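Local coordinates for protein LacI family sugar-binding transcriptional regulator (Enterococcus faecalis V583, PDB 4RK0) that binds ribose in the cleft between its two lobes and probably acts as a sugar-responsive LacI-family repressor of transcription, at residues A[18-22]-A[213-217]; A[89-93]-A[240-244]; A[167-171]-A[192-197]. All blocks are in the same frame, centred on the assembly; numbering follows the deposited sequence.

Contact 1. Residues A[18-22]-A[213-217]; sequences TNPFF and YDNVD. With RIB (alpha-D-ribofuranose), chain E.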
ATOM      1  N   THR A  18      -1.018   4.722   1.394  1.00 29.01           N
ATOM      2  CA  THR A  18      -1.117   4.191   0.042  1.00 33.15           C
ATOM      3  C   THR A  18       0.255   4.007  -0.581  1.00 36.29           C
ATOM      4  O   THR A  18       0.412   3.193  -1.491  1.00 36.52           O
ATOM      5  CB  THR A  18      -1.919   5.115  -0.862  1.00 41.93           C
ATOM      6  OG1 THR A  18      -1.405   6.438  -0.752  1.00 38.40           O
ATOM      7  CG2 THR A  18      -3.371   5.114  -0.461  1.00 77.97           C
ATOM      8  N   ASN A  19       1.249   4.756  -0.094  1.00 28.30           N
ATOM      9  CA  ASN A  19       2.601   4.596  -0.576  1.00 25.32           C
ATOM     10  C   ASN A  19       3.101   3.303   0.075  1.00 29.73           C
ATOM     11  O   ASN A  19       3.103   3.185   1.310  1.00 29.75           O
ATOM     12  CB  ASN A  19       3.442   5.775  -0.135  1.00 28.52           C
ATOM     13  CG  ASN A  19       4.886   5.658  -0.532  1.00 31.17           C
ATOM     14  OD1 ASN A  19       5.395   4.603  -0.891  1.00 28.30           O
ATOM     15  ND2 ASN A  19       5.572   6.770  -0.439  1.00 29.77           N
ATOM     16  N   PRO A  20       3.462   2.310  -0.732  1.00 28.14           N
ATOM     17  CA  PRO A  20       3.951   1.039  -0.140  1.00 30.36           C
ATOM     18  C   PRO A  20       5.062   1.256   0.902  1.00 28.31           C
ATOM     19  O   PRO A  20       5.213   0.434   1.797  1.00 24.26           O
ATOM     20  CB  PRO A  20       4.498   0.249  -1.337  1.00 34.44           C
ATOM     21  CG  PRO A  20       4.081   0.973  -2.547  1.00 36.78           C
ATOM     22  CD  PRO A  20       3.543   2.327  -2.204  1.00 33.33           C
ATOM     23  N   PHE A  21       5.847   2.332   0.771  1.00 25.16           N
ATOM     24  CA  PHE A  21       6.844   2.658   1.791  1.00 23.45           C
ATOM     25  C   PHE A  21       6.232   2.748   3.176  1.00 24.12           C
ATOM     26  O   PHE A  21       6.755   2.136   4.126  1.00 24.77           O
ATOM     27  CB  PHE A  21       7.597   3.947   1.463  1.00 30.29           C
ATOM     28  CG  PHE A  21       8.602   4.326   2.503  1.00 25.76           C
ATOM     29  CD1 PHE A  21       9.842   3.745   2.497  1.00 27.53           C
ATOM     30  CD2 PHE A  21       8.280   5.208   3.511  1.00 26.82           C
ATOM     31  CE1 PHE A  21      10.785   4.053   3.464  1.00 29.61           C
ATOM     32  CE2 PHE A  21       9.200   5.498   4.501  1.00 26.82           C
ATOM     33  CZ  PHE A  21      10.477   4.918   4.459  1.00 21.12           C
ATOM     34  N   PHE A  22       5.162   3.520   3.333  1.00 27.89           N
ATOM     35  CA  PHE A  22       4.594   3.741   4.671  1.00 25.67           C
ATOM     36  C   PHE A  22       3.770   2.564   5.119  1.00 23.28           C
ATOM     37  O   PHE A  22       3.674   2.296   6.295  1.00 23.76           O
ATOM     38  CB  PHE A  22       3.775   5.002   4.730  1.00 23.78           C
ATOM     39  CG  PHE A  22       4.605   6.236   4.582  1.00 26.82           C
ATOM     40  CD1 PHE A  22       5.551   6.559   5.530  1.00 23.05           C
ATOM     41  CD2 PHE A  22       4.518   7.002   3.448  1.00 26.35           C
ATOM     42  CE1 PHE A  22       6.339   7.661   5.357  1.00 25.51           C
ATOM     43  CE2 PHE A  22       5.269   8.108   3.287  1.00 27.29           C
ATOM     44  CZ  PHE A  22       6.198   8.443   4.246  1.00 34.94           C
ATOM     45  N   TYR A 213      14.126   5.732  -5.652  1.00 24.48           N
ATOM     46  CA  TYR A 213      14.486   5.692  -4.265  1.00 26.77           C
ATOM     47  C   TYR A 213      13.410   4.999  -3.400  1.00 23.34           C
ATOM     48  O   TYR A 213      12.227   5.358  -3.438  1.00 28.10           O
ATOM     49  CB  TYR A 213      14.751   7.113  -3.783  1.00 21.12           C
ATOM     50  CG  TYR A 213      15.721   7.212  -2.620  1.00 18.23           C
ATOM     51  CD1 TYR A 213      15.338   6.849  -1.326  1.00 21.36           C
ATOM     52  CD2 TYR A 213      17.009   7.701  -2.798  1.00 26.22           C
ATOM     53  CE1 TYR A 213      16.231   6.936  -0.258  1.00 22.05           C
ATOM     54  CE2 TYR A 213      17.880   7.837  -1.714  1.00 22.69           C
ATOM     55  CZ  TYR A 213      17.479   7.431  -0.452  1.00 30.75           C
ATOM     56  OH  TYR A 213      18.345   7.508   0.634  1.00 31.39           O
ATOM     57  N   ASP A 214      13.851   3.999  -2.650  1.00 20.25           N
ATOM     58  CA  ASP A 214      13.116   3.283  -1.580  1.00 20.00           C
ATOM     59  C   ASP A 214      13.291   1.771  -1.669  1.00 26.59           C
ATOM     60  O   ASP A 214      13.409   1.088  -0.656  1.00 21.95           O
ATOM     61  CB  ASP A 214      11.613   3.529  -1.527  1.00 22.80           C
ATOM     62  CG  ASP A 214      11.216   4.920  -1.009  1.00 23.31           C
ATOM     63  OD1 ASP A 214      12.034   5.596  -0.341  1.00 25.40           O
ATOM     64  OD2 ASP A 214      10.019   5.278  -1.188  1.00 27.00           O
ATOM     65  N   ASN A 215      13.215   1.268  -2.882  1.00 24.68           N
ATOM     66  CA  ASN A 215      13.135  -0.153  -3.151  1.00 22.27           C
ATOM     67  C   ASN A 215      11.875  -0.782  -2.662  1.00 33.95           C
ATOM     68  O   ASN A 215      11.897  -1.836  -2.057  1.00 24.62           O
ATOM     69  CB  ASN A 215      14.336  -0.894  -2.616  1.00 19.67           C
ATOM     70  CG  ASN A 215      14.444  -2.314  -3.169  1.00 28.05           C
ATOM     71  OD1 ASN A 215      14.154  -2.551  -4.318  1.00 27.78           O
ATOM     72  ND2 ASN A 215      14.851  -3.248  -2.335  1.00 28.54           N
ATOM     73  N   VAL A 216      10.755  -0.174  -3.008  1.00 27.24           N
ATOM     74  CA  VAL A 216       9.466  -0.748  -2.647  1.00 29.20           C
ATOM     75  C   VAL A 216       9.304  -2.031  -3.491  1.00 31.07           C
ATOM     76  O   VAL A 216      10.032  -2.257  -4.450  1.00 24.88           O
ATOM     77  CB  VAL A 216       8.280   0.234  -2.862  1.00 27.28           C
ATOM     78  CG1 VAL A 216       8.417   1.492  -1.981  1.00 32.67           C
ATOM     79  CG2 VAL A 216       8.136   0.645  -4.317  1.00 30.74           C
ATOM     80  N   ASP A 217       8.358  -2.864  -3.129  1.00 31.20           N
ATOM     81  CA  ASP A 217       8.285  -4.206  -3.728  1.00 37.92           C
ATOM     82  C   ASP A 217       7.997  -4.153  -5.220  1.00 27.65           C
ATOM     83  O   ASP A 217       8.550  -4.952  -5.997  1.00 30.70           O
ATOM     84  CB  ASP A 217       7.259  -5.063  -2.977  1.00 37.29           C
ATOM     85  CG  ASP A 217       7.903  -5.912  -1.895  1.00113.53           C
ATOM     86  OD1 ASP A 217       8.954  -6.527  -2.173  1.00 84.42           O
ATOM     87  OD2 ASP A 217       7.367  -5.970  -0.770  1.00 67.20           O
TER
HETATM   88  O5  RIB E 401       8.568   7.040  -0.774  1.00 29.42           O
HETATM   89  C5  RIB E 401       7.971   7.844   0.232  1.00 42.42           C
HETATM   90  C4  RIB E 401       9.013   8.798   0.626  1.00 60.23           C
HETATM   91  O4  RIB E 401       8.563   9.816   1.558  1.00 31.87           O
HETATM   92  C3  RIB E 401       9.983   7.776   1.184  1.00 24.60           C
HETATM   93  O3  RIB E 401      11.122   7.929   0.335  1.00 23.42           O
HETATM   94  C2  RIB E 401      10.063   8.224   2.646  1.00 23.02           C
HETATM   95  O2  RIB E 401      11.394   8.309   3.095  1.00 22.43           O
HETATM   96  C1  RIB E 401       9.217   9.500   2.794  1.00 43.37           C
HETATM   97  O1  RIB E 401       9.933  10.552   3.418  1.00 33.90           O
HETATM   98  O   HOH W   1       7.838   4.939  -2.946  1.00 27.78           O
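The first turn of the helix that starts at Pro20 faces the loop 213-217, the backbones coming nearest where Phe21 CA lies 6.2 Å from Val216 CA. Packing is light: Pro20 CB touches Val216 CB at 4.1 Å, and Val216 CG1 reaches in beside Phe21 CB. Phe21 and Asp214 cross at about a right angle, Phe21 CB 3.8 Å from Asp214 OD2, with ring and carboxylate planes 26° apart. Bound ribose and a water add to the joining. Asp214 turns its carboxylate to the sugar, OD1 accepting a hydrogen bond from ribose O3 at 2.6 Å; the approach of ribose O5 to OD2 is modelled too short to be trusted in detail. Gln231 also bonds to OD1. Ribose C2 lies over one face of the Phe21 ring, towards the rim, 3.4 Å from Phe21 CE2; Phe21 CG is anti to the backbone N (chi1 179°), which turns the ring face to the sugar. Asn19 caps the helix through OD1, which accepts from Phe21 N at 2.9 Å. One water donates to both Asn19 OD1 and Asp214 OD2. This is the ligand cleft of a periplasmic-binding-protein-like fold, an aromatic platform from one side meeting a carboxylate from the other.

Contact 2. Residues A[89-93]-A[240-244]; sequences PFIVL and TATLL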
ATOM      1  N   PRO A  89       5.781   9.956  25.935  1.00 32.66           N
ATOM      2  CA  PRO A  89       6.951   9.699  25.123  1.00 35.42           C
ATOM      3  C   PRO A  89       6.589   9.606  23.630  1.00 25.60           C
ATOM      4  O   PRO A  89       5.460   9.253  23.286  1.00 32.58           O
ATOM      5  CB  PRO A  89       7.442   8.353  25.650  1.00 39.65           C
ATOM      6  CG  PRO A  89       6.212   7.679  26.131  1.00 46.42           C
ATOM      7  CD  PRO A  89       5.364   8.770  26.698  1.00 41.31           C
ATOM      8  N   PHE A  90       7.534   9.995  22.808  1.00 27.11           N
ATOM      9  CA  PHE A  90       7.401   9.932  21.361  1.00 37.92           C
ATOM     10  C   PHE A  90       8.742   9.728  20.660  1.00 40.24           C
ATOM     11  O   PHE A  90       9.812   9.806  21.251  1.00 36.72           O
ATOM     12  CB  PHE A  90       6.741  11.212  20.847  1.00 30.61           C
ATOM     13  CG  PHE A  90       7.616  12.440  20.976  1.00 39.25           C
ATOM     14  CD1 PHE A  90       7.631  13.188  22.138  1.00 40.99           C
ATOM     15  CD2 PHE A  90       8.439  12.820  19.946  1.00 39.13           C
ATOM     16  CE1 PHE A  90       8.459  14.299  22.253  1.00 29.33           C
ATOM     17  CE2 PHE A  90       9.259  13.924  20.047  1.00 39.69           C
ATOM     18  CZ  PHE A  90       9.277  14.673  21.214  1.00 41.20           C
ATOM     19  N   ILE A  91       8.664   9.441  19.363  1.00 29.36           N
ATOM     20  CA  ILE A  91       9.826   9.231  18.547  1.00 21.88           C
ATOM     21  C   ILE A  91       9.482   9.746  17.137  1.00 23.02           C
ATOM     22  O   ILE A  91       8.344   9.650  16.723  1.00 28.40           O
ATOM     23  CB  ILE A  91      10.244   7.731  18.542  1.00 31.14           C
ATOM     24  CG1 ILE A  91      11.550   7.527  17.784  1.00 32.10           C
ATOM     25  CG2 ILE A  91       9.120   6.839  18.014  1.00 27.40           C
ATOM     26  CD1 ILE A  91      12.255   6.242  18.213  1.00 32.18           C
ATOM     27  N   VAL A  92      10.464  10.362  16.503  1.00 27.35           N
ATOM     28  CA  VAL A  92      10.320  10.961  15.174  1.00 34.53           C
ATOM     29  C   VAL A  92      11.200  10.252  14.131  1.00 36.39           C
ATOM     30  O   VAL A  92      12.220   9.626  14.422  1.00 31.60           O
ATOM     31  CB  VAL A  92      10.622  12.488  15.160  1.00 37.30           C
ATOM     32  CG1 VAL A  92       9.850  13.207  16.258  1.00 32.82           C
ATOM     33  CG2 VAL A  92      12.110  12.810  15.208  1.00 34.89           C
ATOM     34  N   LEU A  93      10.777  10.352  12.889  1.00 26.47           N
ATOM     35  CA  LEU A  93      11.480   9.754  11.817  1.00 31.46           C
ATOM     36  C   LEU A  93      10.937  10.321  10.522  1.00 32.85           C
ATOM     37  O   LEU A  93       9.918  11.036  10.487  1.00 27.27           O
ATOM     38  CB  LEU A  93      11.286   8.230  11.811  1.00 27.49           C
ATOM     39  CG  LEU A  93       9.897   7.707  11.500  1.00 28.75           C
ATOM     40  CD1 LEU A  93       9.989   6.233  11.042  1.00 33.27           C
ATOM     41  CD2 LEU A  93       8.919   7.887  12.633  1.00 28.85           C
ATOM     42  N   THR A 240      12.051   1.717  15.323  1.00 30.55           N
ATOM     43  CA  THR A 240      11.259   2.832  15.841  1.00 27.19           C
ATOM     44  C   THR A 240      10.325   2.428  16.980  1.00 35.09           C
ATOM     45  O   THR A 240      10.286   3.087  18.013  1.00 35.93           O
ATOM     46  CB  THR A 240      10.490   3.502  14.649  1.00 30.73           C
ATOM     47  OG1 THR A 240      11.448   4.060  13.725  1.00 35.76           O
ATOM     48  CG2 THR A 240       9.595   4.580  15.125  1.00 37.20           C
ATOM     49  N   ALA A 241       9.585   1.336  16.804  1.00 24.51           N
ATOM     50  CA  ALA A 241       8.675   0.838  17.843  1.00 29.21           C
ATOM     51  C   ALA A 241       9.473   0.366  19.045  1.00 38.63           C
ATOM     52  O   ALA A 241       9.055   0.549  20.190  1.00 40.92           O
ATOM     53  CB  ALA A 241       7.822  -0.306  17.315  1.00 30.41           C
ATOM     54  N   THR A 242      10.616  -0.241  18.778  1.00 34.64           N
ATOM     55  CA  THR A 242      11.386  -0.876  19.853  1.00 35.60           C
ATOM     56  C   THR A 242      11.869   0.214  20.759  1.00 32.81           C
ATOM     57  O   THR A 242      11.721   0.125  21.971  1.00 32.60           O
ATOM     58  CB  THR A 242      12.544  -1.717  19.308  1.00 34.02           C
ATOM     59  OG1 THR A 242      11.992  -2.803  18.535  1.00 36.53           O
ATOM     60  CG2 THR A 242      13.379  -2.326  20.447  1.00 36.20           C
ATOM     61  N   LEU A 243      12.441   1.255  20.167  1.00 40.46           N
ATOM     62  CA  LEU A 243      12.920   2.388  20.945  1.00 34.24           C
ATOM     63  C   LEU A 243      11.828   3.103  21.687  1.00 35.20           C
ATOM     64  O   LEU A 243      12.046   3.546  22.809  1.00 49.50           O
ATOM     65  CB  LEU A 243      13.694   3.352  20.074  1.00 27.35           C
ATOM     66  CG  LEU A 243      15.082   2.903  19.643  1.00 46.03           C
ATOM     67  CD1 LEU A 243      15.713   4.039  18.891  1.00 36.47           C
ATOM     68  CD2 LEU A 243      15.961   2.500  20.820  1.00 76.97           C
ATOM     69  N   LEU A 244      10.627   3.177  21.117  1.00 38.98           N
ATOM     70  CA  LEU A 244       9.539   3.855  21.813  1.00 41.41           C
ATOM     71  C   LEU A 244       9.079   3.035  22.991  1.00 55.46           C
ATOM     72  O   LEU A 244       8.849   3.567  24.064  1.00 32.50           O
ATOM     73  CB  LEU A 244       8.351   4.148  20.884  1.00 40.74           C
ATOM     74  CG  LEU A 244       7.124   4.818  21.505  1.00 37.13           C
ATOM     75  CD1 LEU A 244       7.470   6.182  22.100  1.00 35.94           C
ATOM     76  CD2 LEU A 244       6.050   4.981  20.431  1.00 30.26           C
TER
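Ile91 of strand 90-93 has the largest share of this contact, its two branches lying against the inner side of helix 240-244. The helix runs nearly antiparallel to the strand, at 154°, with the two axes 8.5 Å apart. The tight part is at the middle. Ile91 CG2 meets Thr240 CG2 at 3.7 Å and Leu244 CB at 4.0 Å, while CD1, at the end of the other branch, abuts Leu243 CB at 3.7 Å and also touches the carbonyl oxygen of Thr240. CG1 is anti to the backbone N (chi1 -175°), and the chain stays extended to CD1, so this branch spans to the helix backbone while CG2 sits over the turn between Thr240 and Leu244. Toward the C-terminal end of the strand, Leu93 crosses Thr240 at about a right angle, with Leu93 CD1 3.7 Å from Thr240 OG1. That hydroxyl makes its hydrogen bond within the helix, to the carbonyl of Leu236, and meets Leu93 only by van der Waals contact. The looser end is at partly exposed Pro89, where Leu244 CD1 rests against the backbone at Pro89 and Phe90, 3.8 Å from Phe90 CA, but lies 4.2 Å from Pro89 CB. The Phe90 side chain leaves from the other face of the strand and packs on helix 76-86. Val68 of the neighbouring strand 66-69 touches Thr240, Leu93 and Leu244, and Val105 of strand 103-107 touches Ile91 and Thr240, so the helix spreads over adjoining strands. A sheet with helices on both faces, joined here through aliphatic side chains, is characteristic of the alpha/beta lobes of periplasmic-binding-protein-like folds.

Contact 3. Residues A[167-171]-A[192-197]; sequences GYQAV and GLYRGL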
ATOM      1  N   GLY A 167       5.063  12.129 -10.913  1.00 25.86           N
ATOM      2  CA  GLY A 167       6.082  11.706 -11.880  1.00 26.29           C
ATOM      3  C   GLY A 167       5.499  11.730 -13.312  1.00 28.86           C
ATOM      4  O   GLY A 167       6.151  12.158 -14.275  1.00 28.05           O
ATOM      5  N   TYR A 168       4.260  11.300 -13.423  1.00 25.07           N
ATOM      6  CA  TYR A 168       3.548  11.322 -14.710  1.00 29.11           C
ATOM      7  C   TYR A 168       3.459  12.719 -15.279  1.00 26.09           C
ATOM      8  O   TYR A 168       3.734  12.937 -16.455  1.00 27.46           O
ATOM      9  CB  TYR A 168       2.152  10.725 -14.509  1.00 31.77           C
ATOM     10  CG  TYR A 168       1.263  10.673 -15.750  1.00 28.95           C
ATOM     11  CD1 TYR A 168       1.603   9.888 -16.822  1.00 27.79           C
ATOM     12  CD2 TYR A 168       0.063  11.387 -15.806  1.00 45.20           C
ATOM     13  CE1 TYR A 168       0.786   9.822 -17.952  1.00 28.32           C
ATOM     14  CE2 TYR A 168      -0.760  11.340 -16.928  1.00 37.45           C
ATOM     15  CZ  TYR A 168      -0.399  10.549 -17.993  1.00 39.55           C
ATOM     16  OH  TYR A 168      -1.213  10.476 -19.100  1.00 34.08           O
ATOM     17  N   GLN A 169       3.071  13.678 -14.437  1.00 30.62           N
ATOM     18  CA  GLN A 169       2.906  15.060 -14.871  1.00 41.43           C
ATOM     19  C   GLN A 169       4.218  15.770 -15.132  1.00 37.76           C
ATOM     20  O   GLN A 169       4.206  16.818 -15.747  1.00 33.42           O
ATOM     21  CB  GLN A 169       2.136  15.843 -13.832  1.00 35.62           C
ATOM     22  CG  GLN A 169       0.670  15.497 -13.808  1.00 40.84           C
ATOM     23  CD  GLN A 169      -0.044  16.157 -12.646  1.00 61.64           C
ATOM     24  OE1 GLN A 169       0.578  16.744 -11.750  1.00 60.61           O
ATOM     25  NE2 GLN A 169      -1.354  16.041 -12.639  1.00 49.32           N
ATOM     26  N   ALA A 170       5.346  15.215 -14.663  1.00 29.98           N
ATOM     27  CA  ALA A 170       6.681  15.778 -15.007  1.00 47.40           C
ATOM     28  C   ALA A 170       7.176  15.417 -16.418  1.00 34.08           C
ATOM     29  O   ALA A 170       8.142  16.003 -16.933  1.00 27.32           O
ATOM     30  CB  ALA A 170       7.728  15.347 -13.973  1.00 42.58           C
ATOM     31  N   VAL A 171       6.558  14.426 -17.052  1.00 30.81           N
ATOM     32  CA  VAL A 171       7.132  13.892 -18.269  1.00 23.48           C
ATOM     33  C   VAL A 171       7.171  14.909 -19.419  1.00 31.68           C
ATOM     34  O   VAL A 171       8.183  15.005 -20.123  1.00 31.04           O
ATOM     35  CB  VAL A 171       6.512  12.535 -18.660  1.00 30.60           C
ATOM     36  CG1 VAL A 171       6.993  12.111 -20.040  1.00 32.36           C
ATOM     37  CG2 VAL A 171       6.851  11.473 -17.613  1.00 32.11           C
ATOM     38  N   GLY A 192       5.596   6.898 -12.097  1.00 23.46           N
ATOM     39  CA  GLY A 192       4.868   7.906 -12.872  1.00 26.70           C
ATOM     40  C   GLY A 192       5.581   8.249 -14.150  1.00 30.47           C
ATOM     41  O   GLY A 192       4.966   8.343 -15.204  1.00 24.31           O
ATOM     42  N   LEU A 193       6.888   8.453 -14.033  1.00 24.44           N
ATOM     43  CA  LEU A 193       7.785   8.599 -15.182  1.00 21.41           C
ATOM     44  C   LEU A 193       7.660   7.488 -16.190  1.00 23.73           C
ATOM     45  O   LEU A 193       7.513   7.758 -17.409  1.00 24.69           O
ATOM     46  CB  LEU A 193       9.244   8.735 -14.723  1.00 26.89           C
ATOM     47  CG  LEU A 193       9.552   9.939 -13.815  1.00 27.54           C
ATOM     48  CD1 LEU A 193      10.999   9.900 -13.344  1.00 31.37           C
ATOM     49  CD2 LEU A 193       9.299  11.220 -14.541  1.00 26.32           C
ATOM     50  N   TYR A 194       7.737   6.260 -15.709  1.00 23.78           N
ATOM     51  CA  TYR A 194       7.553   5.080 -16.577  1.00 27.27           C
ATOM     52  C   TYR A 194       6.278   5.218 -17.422  1.00 31.77           C
ATOM     53  O   TYR A 194       6.317   5.042 -18.634  1.00 31.68           O
ATOM     54  CB  TYR A 194       7.440   3.791 -15.773  1.00 27.90           C
ATOM     55  CG  TYR A 194       8.730   3.066 -15.443  1.00 23.58           C
ATOM     56  CD1 TYR A 194       9.859   3.747 -14.979  1.00 28.95           C
ATOM     57  CD2 TYR A 194       8.792   1.675 -15.514  1.00 22.29           C
ATOM     58  CE1 TYR A 194      11.038   3.069 -14.676  1.00 24.67           C
ATOM     59  CE2 TYR A 194       9.947   0.983 -15.200  1.00 25.32           C
ATOM     60  CZ  TYR A 194      11.080   1.679 -14.773  1.00 24.41           C
ATOM     61  OH  TYR A 194      12.206   0.926 -14.477  1.00 25.23           O
ATOM     62  N   ARG A 195       5.153   5.503 -16.775  1.00 25.71           N
ATOM     63  CA  ARG A 195       3.883   5.615 -17.472  1.00 27.32           C
ATOM     64  C   ARG A 195       3.900   6.765 -18.488  1.00 34.13           C
ATOM     65  O   ARG A 195       3.458   6.600 -19.607  1.00 30.91           O
ATOM     66  CB  ARG A 195       2.744   5.804 -16.468  1.00 26.38           C
ATOM     67  CG  ARG A 195       1.393   6.053 -17.083  1.00 25.08           C
ATOM     68  CD  ARG A 195       0.349   6.435 -16.044  1.00 27.59           C
ATOM     69  NE  ARG A 195      -0.921   6.864 -16.650  1.00 33.47           N
ATOM     70  CZ  ARG A 195      -1.895   7.522 -16.009  1.00 41.02           C
ATOM     71  NH1 ARG A 195      -1.771   7.869 -14.726  1.00 40.12           N
ATOM     72  NH2 ARG A 195      -3.005   7.867 -16.661  1.00 41.94           N
ATOM     73  N   GLY A 196       4.402   7.927 -18.111  1.00 22.88           N
ATOM     74  CA  GLY A 196       4.370   9.050 -19.017  1.00 23.82           C
ATOM     75  C   GLY A 196       5.299   8.845 -20.191  1.00 32.36           C
ATOM     76  O   GLY A 196       4.965   9.189 -21.355  1.00 31.45           O
ATOM     77  N   LEU A 197       6.480   8.289 -19.901  1.00 33.31           N
ATOM     78  CA  LEU A 197       7.429   8.007 -20.961  1.00 36.01           C
ATOM     79  C   LEU A 197       6.835   6.951 -21.924  1.00 29.15           C
ATOM     80  O   LEU A 197       6.996   7.070 -23.137  1.00 30.11           O
ATOM     81  CB  LEU A 197       8.780   7.543 -20.413  1.00 33.36           C
ATOM     82  CG  LEU A 197       9.568   8.695 -19.773  1.00 32.03           C
ATOM     83  CD1 LEU A 197      10.797   8.176 -19.035  1.00 41.82           C
ATOM     84  CD2 LEU A 197       9.993   9.713 -20.818  1.00 31.76           C
TER
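The guanidinium of Arg195 lies flat over one face of the Tyr168 ring, the planes 10° apart and Arg195 CZ 4.0 Å from the ring centroid, a stacked cation-pi pair; Gly192 O and Gly196 N approach the ring edge. This pair covers one flank of a close helix-helix packing in the alpha/beta lobe formed by the four-stranded parallel sheet, with helices 167-171 and 192-197 crossing at -40° and axes only 7.0 Å apart. Gly167, Gly192 and Gly196 let the backbones come close: Gly167 C is 3.6 Å from Gly192 C, and Tyr168 CA directs a CA-H...O contact at Gly192 O. Arg195 has CG anti to its own backbone nitrogen (chi1 175°) and runs extended to NE, so its aliphatic part also passes along the Tyr168 ring. The phenol OH is hydrogen-bonded to Glu199, while Arg195 NH1 makes a weak hydrogen bond to Tyr221 of the second subunit. On the other flank, Leu193 CD2 reaches Gly167 O at 3.3 Å, and Leu193 also packs on the sheet through Ile182 and Ile210. Val171 is a knob in a hole formed by Gly192, Leu193, Gly196 and Leu197: its CG1 lies 3.7 Å from Gly196 C, and its CG2 touches Gly196 CA.

All three contacts are largely buried, but they serve different parts of the two-lobed chain. The centre of contact 1 is about 8 Å from the chain centre, and this contact is the one built round the sugar, with polar groups and water. Contacts 2 and 3 sit on opposite sides of that centre, about 35 Å apart between their own centres. Contact 2 is a purely van der Waals strand-to-helix layer on the seven-stranded sheet; contact 3 pairs two helices beside the four-stranded sheet, mixing glycine backbone packing with a charged, stacked flank. Contacts 1 and 3 both touch the second subunit, whereas contact 2 is clear of it. Helix 187-199, which supplies 192-197, also packs against contact 1 through Glu188 and Phe191.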